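Side-chain contact in TbiB1 (Thermobaculum terrenum, PDB 5V1V), which binds the leader region of a lasso-peptide precursor, probably as the recognition protein in biosynthesis of this ribosomally made natural product: residues R64-V67 with E68-L71. Sequence-based numbering, arbitrary orientation.
Sequences RPTV and ERDL
Arg64 and Glu68, one turn apart on helix 64-80, are joined by a long salt bridge, NE of Arg64 to OE2 of Glu68 at 4.0 Å, and by a bridging water, with the guanidinium and carboxylate planes 62° apart. The water accepts from NH2 of Arg64 (2.7 Å) in the plane of the guanidinium and donates to OE2 of Glu68 (2.9 Å). In the arginine, CG anti to its N (chi1 -177°) and an extended chain carry it to salt bridges with Asp54 and Glu50, which ligate a zinc ion. On the solvent side, Arg69 bends at chi3 (-58°) and folds its guanidinium back over Pro65, whose carbonyl O lies 3.6 Å from the plane, over its centre.

The opposite character belongs to Val67 and Leu71, buried against helix 49-59 and joined by the backbone bond from Leu71 N to Val67 O (2.8 Å). Between these extremes, Thr66 and Asp70 run side by side, with CG2 of Thr66 3.6 Å from OD2 of Asp70. Asp63 accepts a hydrogen bond from the threonine hydroxyl, whereas OD2 of Asp70 is hydrogen-bonded to the bound leader peptide. The result is an amphipathic helix start in a PqqD-like, winged-helix-related fold, presenting one flank to the leader.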
ATOM      1  N   ARG A  64       2.399 -11.245  13.957  1.00 16.68           N
ATOM      2  CA  ARG A  64       2.140 -11.701  12.594  1.00 15.96           C
ATOM      3  C   ARG A  64       0.647 -11.785  12.214  1.00 16.17           C
ATOM      4  O   ARG A  64       0.283 -11.334  11.133  1.00 16.06           O
ATOM      5  CB  ARG A  64       2.873 -13.019  12.308  1.00 16.53           C
ATOM      6  CG  ARG A  64       2.724 -13.540  10.891  1.00 19.19           C
ATOM      7  CD  ARG A  64       3.464 -14.858  10.715  1.00 22.04           C
ATOM      8  NE  ARG A  64       3.647 -15.161   9.301  1.00 27.79           N
ATOM      9  CZ  ARG A  64       4.694 -14.768   8.579  1.00 28.59           C
ATOM     10  NH1 ARG A  64       5.677 -14.061   9.132  1.00 29.99           N
ATOM     11  NH2 ARG A  64       4.764 -15.089   7.298  1.00 31.45           N
ATOM     12  N   PRO A  65      -0.223 -12.328  13.098  1.00 15.30           N
ATOM     13  CA  PRO A  65      -1.648 -12.377  12.734  1.00 15.59           C
ATOM     14  C   PRO A  65      -2.256 -11.010  12.421  1.00 15.25           C
ATOM     15  O   PRO A  65      -3.057 -10.891  11.487  1.00 14.95           O
ATOM     16  CB  PRO A  65      -2.297 -13.006  13.973  1.00 17.23           C
ATOM     17  CG  PRO A  65      -1.231 -13.892  14.514  1.00 18.37           C
ATOM     18  CD  PRO A  65       0.038 -13.107  14.328  1.00 17.47           C
ATOM     19  N   THR A  66      -1.872  -9.988  13.182  1.00 15.86           N
ATOM     20  CA  THR A  66      -2.382  -8.643  12.957  1.00 16.19           C
ATOM     21  C   THR A  66      -1.895  -8.129  11.613  1.00 14.66           C
ATOM     22  O   THR A  66      -2.673  -7.554  10.846  1.00 14.94           O
ATOM     23  CB  THR A  66      -1.946  -7.690  14.084  1.00 16.62           C
ATOM     24  OG1 THR A  66      -2.594  -8.080  15.296  1.00 20.21           O
ATOM     25  CG2 THR A  66      -2.325  -6.249  13.770  1.00 16.60           C
ATOM     26  N   VAL A  67      -0.613  -8.349  11.322  1.00 14.06           N
ATOM     27  CA  VAL A  67      -0.054  -7.908  10.044  1.00 14.08           C
ATOM     28  C   VAL A  67      -0.772  -8.588   8.876  1.00 13.87           C
ATOM     29  O   VAL A  67      -1.126  -7.935   7.899  1.00 14.03           O
ATOM     30  CB  VAL A  67       1.461  -8.166   9.945  1.00 14.46           C
ATOM     31  CG1 VAL A  67       1.978  -7.762   8.571  1.00 13.37           C
ATOM     32  CG2 VAL A  67       2.198  -7.406  11.033  1.00 15.57           C
ATOM     33  N   GLU A  68      -1.000  -9.894   8.981  1.00 15.44           N
ATOM     34  CA  GLU A  68      -1.671 -10.641   7.918  1.00 14.57           C
ATOM     35  C   GLU A  68      -3.089 -10.128   7.663  1.00 13.51           C
ATOM     36  O   GLU A  68      -3.471  -9.882   6.522  1.00 14.37           O
ATOM     37  CB  GLU A  68      -1.714 -12.134   8.238  1.00 16.87           C
ATOM     38  CG  GLU A  68      -0.365 -12.842   8.182  1.00 20.32           C
ATOM     39  CD  GLU A  68      -0.454 -14.286   8.653  1.00 27.35           C
ATOM     40  OE1 GLU A  68      -0.936 -14.524   9.784  1.00 29.79           O
ATOM     41  OE2 GLU A  68      -0.046 -15.185   7.894  1.00 33.77           O
ATOM     42  N   ARG A  69      -3.857  -9.958   8.732  1.00 13.92           N
ATOM     43  CA  ARG A  69      -5.233  -9.470   8.624  1.00 13.97           C
ATOM     44  C   ARG A  69      -5.266  -8.065   8.028  1.00 14.13           C
ATOM     45  O   ARG A  69      -6.049  -7.783   7.114  1.00 14.00           O
ATOM     46  CB  ARG A  69      -5.914  -9.486   9.992  1.00 15.73           C
ATOM     47  CG  ARG A  69      -6.247 -10.881  10.514  1.00 18.25           C
ATOM     48  CD  ARG A  69      -7.037 -10.816  11.817  1.00 21.22           C
ATOM     49  NE  ARG A  69      -6.317 -10.091  12.867  1.00 22.69           N
ATOM     50  CZ  ARG A  69      -5.779 -10.641  13.953  1.00 22.59           C
ATOM     51  NH1 ARG A  69      -5.877 -11.946  14.181  1.00 23.23           N
ATOM     52  NH2 ARG A  69      -5.139  -9.870  14.823  1.00 22.91           N
ATOM     53  N   ASP A  70      -4.397  -7.189   8.528  1.00 12.91           N
ATOM     54  CA  ASP A  70      -4.382  -5.807   8.062  1.00 13.04           C
ATOM     55  C   ASP A  70      -3.893  -5.695   6.627  1.00 12.62           C
ATOM     56  O   ASP A  70      -4.417  -4.887   5.846  1.00 12.88           O
ATOM     57  CB  ASP A  70      -3.506  -4.936   8.960  1.00 14.19           C
ATOM     58  CG  ASP A  70      -4.124  -4.678  10.325  1.00 17.65           C
ATOM     59  OD1 ASP A  70      -5.282  -5.084  10.572  1.00 19.24           O
ATOM     60  OD2 ASP A  70      -3.439  -4.054  11.159  1.00 19.10           O
ATOM     61  N   LEU A  71      -2.884  -6.495   6.278  1.00 11.64           N
ATOM     62  CA  LEU A  71      -2.340  -6.465   4.927  1.00 11.94           C
ATOM     63  C   LEU A  71      -3.384  -6.916   3.926  1.00 11.65           C
ATOM     64  O   LEU A  71      -3.545  -6.289   2.889  1.00 11.97           O
ATOM     65  CB  LEU A  71      -1.069  -7.310   4.796  1.00 12.19           C
ATOM     66  CG  LEU A  71      -0.420  -7.317   3.406  1.00 12.43           C
ATOM     67  CD1 LEU A  71       0.073  -5.920   3.036  1.00 12.93           C
ATOM     68  CD2 LEU A  71       0.717  -8.331   3.350  1.00 14.07           C
TER
HETATM   69  O   HOH W   1       2.405 -16.143   6.630  1.00 39.64           O